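Local coordinates for uncharacterized protein DUF1185 (Bordetella bronchiseptica RB50, PDB 3BYQ) that is of unknown function but may play a role in amino-acid metabolism, with a fold that is a variant of the Bacillus chorismate mutase fold, at residues 8-13 against 34-39; 23-28 against 173-178; 52-57 against 95-100; 78-83 against 113-118; 86-91 against 123-128. One frame throughout, in Å; residues are numbered along the deposited sequence. Where two conformers were deposited one is given.

Interaction 1: 8-13 against 34-39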
# COMPACT_ATOMS: atom_id res chain seq x y z
N ARG B 8 -4.12 -13.28 20.29
CA ARG B 8 -2.79 -13.56 19.78
C ARG B 8 -1.82 -12.45 20.17
O ARG B 8 -0.72 -12.67 20.64
CB ARG B 8 -2.83 -13.74 18.26
CG ARG B 8 -1.44 -14.03 17.72
CD ARG B 8 -1.40 -14.53 16.30
NE ARG B 8 -1.92 -13.61 15.31
CZ ARG B 8 -1.20 -12.73 14.63
NH1 ARG B 8 0.07 -12.57 14.89
NH2 ARG B 8 -1.78 -11.96 13.72
N LYS B 9 -2.27 -11.23 19.89
CA LYS B 9 -1.46 -10.04 20.18
C LYS B 9 -2.30 -8.82 20.36
O LYS B 9 -3.47 -8.80 19.99
CB LYS B 9 -0.40 -9.82 19.08
CG LYS B 9 -0.95 -9.48 17.76
CD LYS B 9 0.13 -9.55 16.68
CE LYS B 9 1.17 -8.48 16.80
NZ LYS B 9 2.27 -8.74 15.75
N ARG B 10 -1.68 -7.82 20.94
CA ARG B 10 -2.32 -6.55 21.24
C ARG B 10 -1.36 -5.42 20.92
O ARG B 10 -0.14 -5.62 20.93
CB ARG B 10 -2.67 -6.49 22.73
CG ARG B 10 -3.82 -7.36 23.17
CD ARG B 10 -3.94 -7.40 24.66
NE ARG B 10 -4.34 -6.11 25.22
CZ ARG B 10 -4.45 -5.84 26.51
NH1 ARG B 10 -4.29 -6.78 27.41
NH2 ARG B 10 -4.78 -4.60 26.89
N THR B 11 -1.90 -4.28 20.56
CA THR B 11 -1.09 -3.09 20.41
C THR B 11 -1.75 -1.93 21.11
O THR B 11 -2.98 -1.84 21.19
CB THR B 11 -0.76 -2.71 18.95
OG1 THR B 11 -1.98 -2.32 18.28
CG2 THR B 11 -0.07 -3.88 18.24
N LEU B 12 -0.90 -1.10 21.69
CA LEU B 12 -1.34 0.15 22.29
C LEU B 12 -0.56 1.22 21.56
O LEU B 12 0.64 1.11 21.45
CB LEU B 12 -0.98 0.17 23.76
CG LEU B 12 -1.28 1.46 24.54
CD1 LEU B 12 -2.76 1.70 24.57
CD2 LEU B 12 -0.75 1.34 25.96
N ILE B 13 -1.24 2.22 20.99
CA ILE B 13 -0.51 3.32 20.36
C ILE B 13 -0.98 4.62 20.96
O ILE B 13 -2.17 4.81 21.28
CB ILE B 13 -0.55 3.35 18.84
CG1 ILE B 13 -1.97 3.63 18.34
CG2 ILE B 13 -0.02 2.03 18.26
CD1 ILE B 13 -2.08 3.69 16.82
N SER B 34 -6.14 1.09 21.41
CA SER B 34 -5.83 -0.20 22.00
C SER B 34 -6.51 -1.22 21.11
O SER B 34 -7.72 -1.17 20.94
CB SER B 34 -6.36 -0.31 23.43
OG SER B 34 -5.99 -1.55 24.06
N CYS B 35 -5.71 -2.13 20.57
CA CYS B 35 -6.16 -3.18 19.65
C CYS B 35 -5.82 -4.56 20.16
O CYS B 35 -4.76 -4.78 20.81
CB CYS B 35 -5.45 -3.03 18.31
SG CYS B 35 -5.59 -1.36 17.53
N ALA B 36 -6.70 -5.50 19.84
CA ALA B 36 -6.50 -6.92 20.12
C ALA B 36 -6.85 -7.73 18.86
O ALA B 36 -7.90 -7.50 18.23
CB ALA B 36 -7.38 -7.40 21.28
N VAL B 37 -5.96 -8.69 18.58
CA VAL B 37 -6.10 -9.62 17.48
C VAL B 37 -6.52 -10.94 18.08
O VAL B 37 -5.83 -11.49 18.92
CB VAL B 37 -4.80 -9.80 16.70
CG1 VAL B 37 -4.98 -10.82 15.59
CG2 VAL B 37 -4.32 -8.46 16.13
N ILE B 38 -7.71 -11.39 17.67
CA ILE B 38 -8.29 -12.63 18.17
C ILE B 38 -8.64 -13.60 17.06
O ILE B 38 -8.76 -13.23 15.93
CB ILE B 38 -9.51 -12.40 19.08
CG1 ILE B 38 -10.79 -12.04 18.29
CG2 ILE B 38 -9.20 -11.32 20.15
CD1 ILE B 38 -12.11 -12.12 19.13
N ARG B 39 -8.71 -14.88 17.40
CA ARG B 39 -9.13 -15.88 16.44
C ARG B 39 -10.60 -15.65 16.14
O ARG B 39 -11.39 -15.30 17.03
CB ARG B 39 -8.95 -17.29 17.02
CG ARG B 39 -9.29 -18.39 16.05
CD ARG B 39 -8.91 -19.75 16.60
NE ARG B 39 -9.69 -20.08 17.78
CZ ARG B 39 -10.93 -20.57 17.77
NH1 ARG B 39 -11.57 -20.73 16.63
NH2 ARG B 39 -11.54 -20.84 18.93
O HOH W 1 -4.63 -3.75 23.38

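Interaction 2: 23-28 against 173-178. With EDO (1,2-ethanediol), chain R; EDO (1,2-ethanediol), chain C.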
# COMPACT_ATOMS: atom_id res chain seq x y z
N PRO B 23 0.05 27.86 14.97
CA PRO B 23 0.42 28.20 16.34
C PRO B 23 0.10 27.05 17.27
O PRO B 23 -1.04 26.59 17.34
CB PRO B 23 -0.43 29.43 16.64
CG PRO B 23 -1.23 29.71 15.45
CD PRO B 23 -1.11 28.62 14.48
N ALA B 24 1.11 26.57 17.97
CA ALA B 24 0.95 25.37 18.78
C ALA B 24 0.02 25.64 19.95
O ALA B 24 0.09 26.70 20.54
CB ALA B 24 2.30 24.84 19.26
N PRO B 25 -0.84 24.68 20.30
CA PRO B 25 -1.69 24.88 21.45
C PRO B 25 -0.91 24.68 22.74
O PRO B 25 0.13 24.06 22.73
CB PRO B 25 -2.74 23.78 21.30
CG PRO B 25 -2.03 22.74 20.57
CD PRO B 25 -1.16 23.42 19.62
N ALA B 26 -1.45 25.19 23.84
CA ALA B 26 -0.80 25.12 25.16
C ALA B 26 -0.43 23.70 25.53
O ALA B 26 0.65 23.43 26.09
CB ALA B 26 -1.71 25.73 26.24
N GLN B 27 -1.33 22.78 25.23
CA GLN B 27 -1.03 21.38 25.48
C GLN B 27 -1.27 20.58 24.24
O GLN B 27 -2.22 20.85 23.46
CB GLN B 27 -1.89 20.85 26.59
CG GLN B 27 -3.32 21.15 26.29
N PRO B 28 -0.42 19.60 24.00
CA PRO B 28 -0.61 18.82 22.81
C PRO B 28 -1.81 17.90 22.88
O PRO B 28 -2.31 17.61 23.96
CB PRO B 28 0.66 17.96 22.75
CG PRO B 28 1.13 17.88 24.11
CD PRO B 28 0.78 19.18 24.74
N ARG B 173 -8.92 19.18 17.86
CA ARG B 173 -7.85 19.30 16.85
C ARG B 173 -6.90 20.44 17.27
O ARG B 173 -7.33 21.48 17.81
CB ARG B 173 -8.38 19.65 15.47
CG ARG B 173 -9.29 18.60 14.85
CD ARG B 173 -9.70 18.93 13.39
NE ARG B 173 -10.45 20.18 13.32
CZ ARG B 173 -11.72 20.28 13.67
NH1 ARG B 173 -12.40 19.24 14.11
NH2 ARG B 173 -12.31 21.47 13.58
N VAL B 174 -5.63 20.28 16.97
CA VAL B 174 -4.61 21.25 17.44
C VAL B 174 -4.77 22.66 16.93
O VAL B 174 -4.36 23.59 17.62
CB VAL B 174 -3.14 20.76 17.21
CG1 VAL B 174 -2.88 19.51 18.06
CG2 VAL B 174 -2.93 20.52 15.70
N HIS B 175 -5.40 22.82 15.77
CA HIS B 175 -5.68 24.14 15.18
C HIS B 175 -7.14 24.33 14.84
O HIS B 175 -7.48 25.00 13.89
CB HIS B 175 -4.82 24.43 13.94
CG HIS B 175 -3.37 24.28 14.20
ND1 HIS B 175 -2.74 24.81 15.31
CD2 HIS B 175 -2.41 23.65 13.49
CE1 HIS B 175 -1.46 24.49 15.27
NE2 HIS B 175 -1.23 23.80 14.17
N ALA B 176 -8.00 23.75 15.65
CA ALA B 176 -9.45 23.91 15.46
C ALA B 176 -9.81 25.39 15.42
O ALA B 176 -9.48 26.18 16.34
CB ALA B 176 -10.23 23.18 16.53
N ARG B 177 -10.52 25.75 14.35
CA ARG B 177 -10.94 27.13 14.10
C ARG B 177 -12.12 27.34 13.15
O ARG B 177 -12.18 28.34 12.45
CB ARG B 177 -9.73 27.91 13.60
CG ARG B 177 -9.14 27.45 12.29
CD ARG B 177 -7.75 28.05 12.15
NE ARG B 177 -7.12 27.88 10.83
CZ ARG B 177 -6.37 26.84 10.47
NH1 ARG B 177 -6.22 25.79 11.25
NH2 ARG B 177 -5.80 26.84 9.28
N LEU B 178 -13.08 26.42 13.21
CA LEU B 178 -14.23 26.45 12.33
C LEU B 178 -15.55 26.73 13.01
O LEU B 178 -16.62 26.50 12.42
CB LEU B 178 -14.33 25.17 11.52
CG LEU B 178 -13.16 24.94 10.56
CD1 LEU B 178 -13.27 23.55 9.96
CD2 LEU B 178 -13.03 26.02 9.49
C1 EDO R . -6.16 28.17 16.38
O1 EDO R . -7.03 27.16 16.93
C2 EDO R . -4.78 27.62 15.99
O2 EDO R . -4.11 26.86 17.02
C1 EDO C . -15.61 31.34 14.55
O1 EDO C . -16.97 31.43 14.09
C2 EDO C . -14.71 30.92 13.39
O2 EDO C . -13.34 31.01 13.79

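Interaction 3: 52-57 against 95-100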
# COMPACT_ATOMS: atom_id res chain seq x y z
N PRO B 52 -24.07 -14.98 21.14
CA PRO B 52 -23.14 -15.37 22.20
C PRO B 52 -21.76 -14.72 22.09
O PRO B 52 -21.21 -14.28 23.09
CB PRO B 52 -23.07 -16.89 22.05
CG PRO B 52 -24.41 -17.26 21.50
CD PRO B 52 -24.72 -16.17 20.55
N PHE B 53 -21.25 -14.65 20.87
CA PHE B 53 -19.94 -14.04 20.59
C PHE B 53 -19.97 -12.56 20.97
O PHE B 53 -19.11 -12.06 21.70
CB PHE B 53 -19.61 -14.26 19.11
CG PHE B 53 -18.24 -13.78 18.66
CD1 PHE B 53 -17.09 -14.13 19.35
CD2 PHE B 53 -18.10 -13.10 17.47
CE1 PHE B 53 -15.83 -13.74 18.90
CE2 PHE B 53 -16.86 -12.71 17.02
CZ PHE B 53 -15.71 -13.05 17.73
N MSE B 54 -21.01 -11.88 20.54
CA MSE B 54 -21.18 -10.45 20.84
C MSE B 54 -21.22 -10.20 22.34
O MSE B 54 -20.64 -9.25 22.86
CB MSE B 54 -22.41 -9.88 20.16
CG MSE B 54 -22.49 -8.40 20.22
SE MSE B 54 -23.85 -7.67 19.09
CE MSE B 54 -25.38 -8.24 20.09
N ALA B 55 -21.91 -11.10 23.04
CA ALA B 55 -22.04 -11.01 24.50
C ALA B 55 -20.70 -11.18 25.21
O ALA B 55 -20.33 -10.37 26.09
CB ALA B 55 -23.03 -12.06 25.03
N GLU B 56 -19.95 -12.19 24.81
CA GLU B 56 -18.66 -12.43 25.44
C GLU B 56 -17.62 -11.33 25.17
O GLU B 56 -16.81 -11.01 26.02
CB GLU B 56 -18.07 -13.79 25.09
CG GLU B 56 -16.98 -14.15 26.09
CD GLU B 56 -16.25 -15.43 25.79
OE1 GLU B 56 -16.76 -16.24 24.95
OE2 GLU B 56 -15.17 -15.61 26.42
N LEU B 57 -17.71 -10.75 23.98
CA LEU B 57 -16.79 -9.69 23.56
C LEU B 57 -16.87 -8.43 24.41
O LEU B 57 -15.96 -7.62 24.41
CB LEU B 57 -16.97 -9.35 22.07
CG LEU B 57 -16.36 -10.39 21.12
CD1 LEU B 57 -16.98 -10.21 19.70
CD2 LEU B 57 -14.82 -10.32 21.11
N GLY B 95 -17.34 -8.25 12.52
CA GLY B 95 -16.82 -7.01 13.04
C GLY B 95 -17.94 -6.17 13.63
O GLY B 95 -17.74 -5.42 14.57
N ALA B 96 -19.13 -6.31 13.08
CA ALA B 96 -20.26 -5.51 13.50
C ALA B 96 -20.71 -5.78 14.93
O ALA B 96 -21.38 -4.95 15.56
CB ALA B 96 -21.41 -5.67 12.51
N VAL B 97 -20.32 -6.94 15.44
CA VAL B 97 -20.55 -7.26 16.86
C VAL B 97 -19.89 -6.24 17.83
O VAL B 97 -20.33 -6.09 18.98
CB VAL B 97 -20.00 -8.67 17.24
CG1 VAL B 97 -20.81 -9.78 16.58
CG2 VAL B 97 -18.49 -8.79 16.93
N TRP B 98 -18.87 -5.54 17.34
CA TRP B 98 -18.10 -4.59 18.15
C TRP B 98 -18.85 -3.27 18.44
O TRP B 98 -18.50 -2.56 19.34
CB TRP B 98 -16.78 -4.32 17.47
CG TRP B 98 -15.69 -3.71 18.35
CD1 TRP B 98 -15.03 -2.53 18.15
CD2 TRP B 98 -15.14 -4.28 19.54
NE1 TRP B 98 -14.09 -2.34 19.15
CE2 TRP B 98 -14.15 -3.38 20.02
CE3 TRP B 98 -15.38 -5.46 20.25
CZ2 TRP B 98 -13.39 -3.66 21.14
CZ3 TRP B 98 -14.65 -5.71 21.34
CH2 TRP B 98 -13.67 -4.80 21.81
N HIS B 99 -19.87 -2.96 17.64
CA HIS B 99 -20.66 -1.76 17.91
C HIS B 99 -21.19 -1.81 19.35
O HIS B 99 -20.99 -0.86 20.11
CB HIS B 99 -21.77 -1.59 16.90
CG HIS B 99 -21.29 -1.17 15.55
ND1 HIS B 99 -20.92 0.13 15.26
CD2 HIS B 99 -21.17 -1.86 14.38
CE1 HIS B 99 -20.54 0.21 14.00
NE2 HIS B 99 -20.69 -0.98 13.44
N GLU B 100 -21.81 -2.93 19.70
CA GLU B 100 -22.32 -3.10 21.05
C GLU B 100 -21.20 -3.47 22.01
O GLU B 100 -21.02 -2.82 23.03
CB GLU B 100 -23.42 -4.13 21.13
CG GLU B 100 -23.94 -4.30 22.55
CD GLU B 100 -24.88 -5.44 22.67
OE1 GLU B 100 -25.99 -5.29 22.17
OE2 GLU B 100 -24.50 -6.46 23.26
O HOH W 2 -21.90 -6.96 23.78

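Interaction 4: 78-83 against 113-118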
# COMPACT_ATOMS: atom_id res chain seq x y z
N GLU B 78 -11.73 13.17 26.21
CA GLU B 78 -12.71 13.99 25.53
C GLU B 78 -13.25 13.44 24.24
O GLU B 78 -14.28 13.87 23.84
CB GLU B 78 -12.21 15.41 25.32
CG GLU B 78 -11.84 16.13 26.61
CD GLU B 78 -11.52 17.61 26.41
OE1 GLU B 78 -11.86 18.22 25.37
OE2 GLU B 78 -10.93 18.17 27.34
N VAL B 79 -12.55 12.51 23.58
CA VAL B 79 -13.03 11.94 22.32
C VAL B 79 -12.85 10.42 22.32
O VAL B 79 -12.03 9.89 23.05
CB VAL B 79 -12.31 12.55 21.07
CG1 VAL B 79 -12.56 14.07 20.96
CG2 VAL B 79 -10.81 12.23 21.05
N TYR B 80 -13.66 9.73 21.53
CA TYR B 80 -13.51 8.28 21.39
C TYR B 80 -14.03 7.76 20.05
O TYR B 80 -14.63 8.50 19.27
CB TYR B 80 -14.11 7.49 22.61
CG TYR B 80 -15.57 7.71 23.01
CD1 TYR B 80 -16.53 8.28 22.15
CD2 TYR B 80 -16.02 7.27 24.24
CE1 TYR B 80 -17.89 8.46 22.58
CE2 TYR B 80 -17.35 7.38 24.63
CZ TYR B 80 -18.28 7.98 23.82
OH TYR B 80 -19.57 8.10 24.33
N SER B 81 -13.74 6.48 19.84
CA SER B 81 -14.16 5.73 18.69
C SER B 81 -13.92 4.26 18.93
O SER B 81 -13.31 3.84 19.90
CB SER B 81 -13.42 6.16 17.42
OG SER B 81 -14.06 5.62 16.25
N LYS B 82 -14.37 3.49 17.96
CA LYS B 82 -14.22 2.03 18.01
C LYS B 82 -14.09 1.54 16.60
O LYS B 82 -14.62 2.14 15.68
CB LYS B 82 -15.42 1.38 18.70
CG LYS B 82 -16.77 1.56 17.99
CD LYS B 82 -17.98 1.35 18.91
CE LYS B 82 -19.25 1.75 18.19
NZ LYS B 82 -20.47 1.75 19.01
N ALA B 83 -13.40 0.43 16.43
CA ALA B 83 -13.20 -0.06 15.05
C ALA B 83 -12.92 -1.53 15.01
O ALA B 83 -12.54 -2.15 16.00
CB ALA B 83 -12.07 0.73 14.39
N PRO B 113 -20.84 8.41 29.31
CA PRO B 113 -21.00 9.62 28.49
C PRO B 113 -22.10 9.37 27.46
O PRO B 113 -22.37 8.22 27.09
CB PRO B 113 -19.64 9.81 27.86
CG PRO B 113 -18.96 8.44 27.94
CD PRO B 113 -19.51 7.79 29.14
N LYS B 114 -22.70 10.45 26.99
CA LYS B 114 -23.93 10.39 26.18
C LYS B 114 -23.79 10.23 24.69
O LYS B 114 -24.74 9.74 24.05
CB LYS B 114 -24.78 11.65 26.40
CG LYS B 114 -25.33 11.85 27.83
CD LYS B 114 -26.55 11.04 28.08
CE LYS B 114 -27.20 11.44 29.39
NZ LYS B 114 -27.93 12.72 29.29
N ALA B 115 -22.67 10.66 24.13
CA ALA B 115 -22.50 10.55 22.67
C ALA B 115 -22.30 9.11 22.21
O ALA B 115 -21.61 8.33 22.84
CB ALA B 115 -21.40 11.43 22.18
N MSE B 116 -22.99 8.76 21.13
CA MSE B 116 -22.76 7.46 20.49
C MSE B 116 -21.29 7.39 20.13
O MSE B 116 -20.71 8.37 19.72
CB MSE B 116 -23.57 7.30 19.22
CG MSE B 116 -23.47 5.93 18.58
SE MSE B 116 -24.67 5.71 17.04
CE MSE B 116 -23.66 6.71 15.82
N VAL B 117 -20.70 6.23 20.23
CA VAL B 117 -19.29 6.10 19.90
C VAL B 117 -19.24 5.92 18.38
O VAL B 117 -19.94 5.03 17.86
CB VAL B 117 -18.66 4.83 20.55
CG1 VAL B 117 -17.17 4.74 20.20
CG2 VAL B 117 -18.87 4.80 22.06
N PRO B 118 -18.48 6.75 17.67
CA PRO B 118 -18.38 6.56 16.22
C PRO B 118 -17.57 5.31 15.93
O PRO B 118 -16.94 4.75 16.83
CB PRO B 118 -17.73 7.84 15.74
CG PRO B 118 -16.89 8.22 16.82
CD PRO B 118 -17.56 7.82 18.11

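Interaction 5: 86-91 against 123-128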
# COMPACT_ATOMS: atom_id res chain seq x y z
N VAL B 86 -11.78 -7.29 10.04
CA VAL B 86 -12.02 -8.72 9.98
C VAL B 86 -11.14 -9.29 8.89
O VAL B 86 -10.96 -8.68 7.84
CB VAL B 86 -13.51 -9.06 9.72
CG1 VAL B 86 -13.76 -10.58 9.75
CG2 VAL B 86 -14.44 -8.33 10.73
N GLY B 87 -10.58 -10.46 9.15
CA GLY B 87 -9.76 -11.13 8.16
C GLY B 87 -10.55 -11.62 6.98
O GLY B 87 -11.81 -11.77 7.06
N VAL B 88 -9.84 -11.94 5.90
CA VAL B 88 -10.53 -12.22 4.63
C VAL B 88 -11.42 -13.45 4.59
O VAL B 88 -12.26 -13.54 3.70
CB VAL B 88 -9.63 -12.24 3.38
CG1 VAL B 88 -9.11 -10.87 3.07
CG2 VAL B 88 -8.54 -13.28 3.47
N ASP B 89 -11.22 -14.38 5.53
CA ASP B 89 -12.09 -15.57 5.61
C ASP B 89 -13.36 -15.32 6.45
O ASP B 89 -14.16 -16.22 6.62
CB ASP B 89 -11.33 -16.80 6.12
CG ASP B 89 -10.38 -17.38 5.10
OD1 ASP B 89 -10.23 -16.83 3.97
OD2 ASP B 89 -9.75 -18.41 5.44
N GLY B 90 -13.54 -14.11 6.96
CA GLY B 90 -14.70 -13.76 7.75
C GLY B 90 -15.67 -12.94 6.95
O GLY B 90 -15.66 -12.95 5.72
N GLU B 91 -16.55 -12.24 7.67
CA GLU B 91 -17.54 -11.36 7.07
C GLU B 91 -17.69 -10.12 7.93
O GLU B 91 -17.31 -10.11 9.11
CB GLU B 91 -18.89 -12.04 6.88
CG GLU B 91 -19.58 -12.47 8.15
CD GLU B 91 -20.96 -13.08 7.89
OE1 GLU B 91 -21.90 -12.34 7.50
OE2 GLU B 91 -21.10 -14.31 8.09
N VAL B 123 -13.49 -5.58 6.18
CA VAL B 123 -12.96 -6.94 5.99
C VAL B 123 -11.77 -6.72 5.08
O VAL B 123 -11.88 -6.10 4.03
CB VAL B 123 -13.97 -7.89 5.35
CG1 VAL B 123 -13.26 -9.24 5.07
CG2 VAL B 123 -15.21 -8.02 6.24
N ALA B 124 -10.59 -7.16 5.50
CA ALA B 124 -9.38 -6.79 4.77
C ALA B 124 -8.26 -7.78 4.99
O ALA B 124 -8.33 -8.67 5.79
CB ALA B 124 -8.91 -5.42 5.26
N THR B 125 -7.23 -7.58 4.19
CA THR B 125 -6.01 -8.40 4.26
C THR B 125 -5.16 -7.96 5.45
O THR B 125 -5.32 -6.88 6.02
CB THR B 125 -5.17 -8.24 3.01
OG1 THR B 125 -4.83 -6.87 2.86
CG2 THR B 125 -5.92 -8.73 1.79
N ALA B 126 -4.30 -8.87 5.89
CA ALA B 126 -3.40 -8.58 6.99
C ALA B 126 -2.59 -7.34 6.63
O ALA B 126 -2.14 -7.19 5.51
CB ALA B 126 -2.44 -9.78 7.26
N GLY B 127 -2.43 -6.47 7.61
CA GLY B 127 -1.70 -5.23 7.48
C GLY B 127 -2.50 -4.04 7.05
O GLY B 127 -1.97 -2.95 6.96
N TYR B 128 -3.77 -4.25 6.76
CA TYR B 128 -4.62 -3.17 6.33
C TYR B 128 -4.60 -2.06 7.39
O TYR B 128 -4.72 -2.32 8.58
CB TYR B 128 -6.06 -3.66 6.12
CG TYR B 128 -6.98 -2.62 5.53
CD1 TYR B 128 -6.79 -2.22 4.22
CD2 TYR B 128 -8.04 -2.06 6.25
CE1 TYR B 128 -7.62 -1.30 3.64
CE2 TYR B 128 -8.86 -1.08 5.65
CZ TYR B 128 -8.63 -0.72 4.35
OH TYR B 128 -9.38 0.24 3.65
O HOH W 3 -6.97 -11.15 6.34

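Interaction 1: 8-13 against 34-39
T11 and C35 face each other as a hydrogen-bonded pair of two antiparallel strands, and backbone bonds carry most of the contact. C35 N gives its hydrogen to T11 O at 2.8 Å, and T11 N bonds to C35 O. Further along, V37 N bonds to K9 O at 2.9 Å and R8 N to V37 O at 2.8 Å. In the non-hydrogen-bonded pairs, R10 with A36 and L12 with S34, the CA atoms come closer, and R10 CA lies 3.0 Å from C35 O in a CA-H...O contact.

Van der Waals packing follows the two faces. T11 OG1, between its backbone N and carbonyl carbon (chi1 67°), sits 3.5 Å from C35 CB, and on the same face the aliphatic part of K9 runs beside V37, K9 CG against V37 CG2 at 3.9 Å. On the other face R10 CG rests on A36 CB.

One water makes the polar bridge: it accepts from R10 NE, in the guanidinium plane, and lies within bonding distance of S34 OG, at 2.7 Å, and of C35 O. E67 of helix 51-72 takes both R10 NH2 and S34 OG. R8 forms salt bridges with E161 and D155, K9 with D155 and with E15 of the second subunit. A strand of that subunit pairs with K9 to I13, so this is a beta hairpin whose sheet continues across a subunit interface.

Interaction 2: 23-28 against 173-178
P25 crosses V174 at a slant, its CG and CD set against the valine CB, with P25 CG 4.1 Å from V174 CB. The same proline carbons lie near the V174 carbonyl oxygen, P25 CD being 3.8 Å from V174 O, so backbone and side chain of one residue share a single apolar partner.

H175 is turned differently. Its CG stands beside its own backbone N and anti to the carbonyl carbon (chi1 -54°), which swings the imidazole edge toward P23: H175 CE1 comes to 3.0 Å from P23 O, near the ring plane. V174 CG2 sits over the centre of one ring face, 3.9 Å above the H175 plane, so the valine packs on its neighbour as well as on the proline.

A 1,2-ethanediol, probably from the crystallisation liquor, bridges the two segments. Its O2 lies in the imidazole plane and is hydrogen-bonded to H175 ND1 at 3.0 Å. The same diol O2 donates to P23 O at 3.1 Å, while the diol O1 donates to A176 O at 2.7 Å. H175 NE2 is hydrogen-bonded to E20 N, from the same loop as P23. R177 NH1 returns to H175 O, and R173 and R177 form salt bridges with E93 and E91 of the third subunit.

The loop linking strands 7-17 and 29-39 thus meets the chain leaving strand 161-169, and V174 also touches T17 of strand 7-17.

Interaction 3: 52-57 against 95-100
E100 OE2 accepts a hydrogen bond of 2.7 Å from a water that also donates to M54 O at 2.8 Å, and the same carboxylate oxygen has a salt bridge to R58. OE1 is paired with R143 of the third subunit, so the carboxylate is held from several directions at a subunit boundary. The selenomethionine M54 lies across it: its chain bends at the last torsion (chi3 71°), bringing the methyl M54 CE to 3.7 Å from E100 OE1.

The rest is apolar and centres on V97. M54 and V97 run antiparallel alongside one another, with M54 CG 3.9 Å from V97 CB and 3.4 Å from V97 O. L57 meets V97 at about a right angle, L57 CD1 against V97 CG2 at 3.5 Å, closer than carbons usually pack. That same L57 CD1 sits over the centre of one face of the F53 ring. W98 touches L57 with its CZ3, 3.8 Å from L57 O; its indole stacks on F164 and bonds through NE1 to A165 O of strand 161-169.

Helix 51-72 and segment 95-100, which leads into helix 98-109, thus pack together over one face of the sheet, the layered alpha-beta arrangement of this chorismate mutase fold variant.

Interaction 4: 78-83 against 113-118
Y80 CG lies between its own backbone N and carbonyl carbon (chi1 55°), a rotation that carries the phenol out from the strand to segment 113-118. K82, two residues on, has a similar first torsion (chi1 63°) and then runs extended alongside V117, whose two methyls divide between these side chains. V117 CG2 lies over one face of the Y80 ring in a CH-pi contact, 3.9 Å from the centroid and 18° off the normal, while V117 CG1 turns the other way to S81 CA at 3.5 Å and to K82 CD. The phenol ends in a short hydrogen bond, Y80 OH to A115 O at 2.5 Å, and P113 CG packs beside Y80 OH at 3.7 Å.

This segment is the connection from helix 98-109 into strand 119-123, which lies parallel to strand 79-86; the chain thus completes a beta-alpha-beta crossover, and V117 also touches M106 and R107 of the helix that makes the crossing.

Further along the strand K82 N makes a weak bond to P118 O at 3.1 Å. P118 CD presses on Y80 O at 3.2 Å. The lysine amine continues past V117 O to H99 O, and S81 OG bonds to P133 O of strand 130-136.

Interaction 5: 86-91 against 123-128
V123 faces V86 across the end of two parallel strands, and its side chain can be followed outward. V123 CB stands 4.0 Å from V86 O. From there CG1, anti to the backbone N (chi1 174°), heads for the turn that follows strand 79-86, and V123 CG1 lies 3.5 Å from G87 O. V123 CG2 takes the other direction, 4.0 Å from V86 CB and 3.7 Å from the carbonyl carbon of E91, so the two methyls occupy the inside of the bend. The backbone bond beside them runs from A124 N to V86 O and is 2.8 Å long.

Strands 79-86 and 119-123 thus finish their parallel pairing here, and each segment goes on into a beta turn: type I from G87 to G90, type II from T125 to Y128. A water links the two segments, accepting from V88 N and donating to A124 O. Beyond it V88 CG1 packs on A124 O at 3.6 Å and on T125 CG2. Other copies of the protein close round the turns: Q154 of the fourth subunit donates to V123 O, T125 meets T125 of the fifth subunit, and the E91 carboxylate forms a salt bridge with R177 of the third subunit.

Interactions 1, 3, 4 and 5 are buried, while interaction 2 lies at the surface, its centre about 22 Å from the chain centre. Interactions 1 and 4 reach the same sheet by different chemistry: a regular backbone ladder in one, an aromatic ring and a crossover loop in the other. Interaction 3 adds the helical layer and touches interaction 1 through I38 on F53 and L57, interaction 4 through W98 on A83 and K82, and interaction 5 where G95 meets V86. Interactions 4 and 5 both involve strand 79-86 and the approach to or exit from strand 119-123. All five contacts border other subunits, and interactions 2 and 5 meet across a subunit boundary.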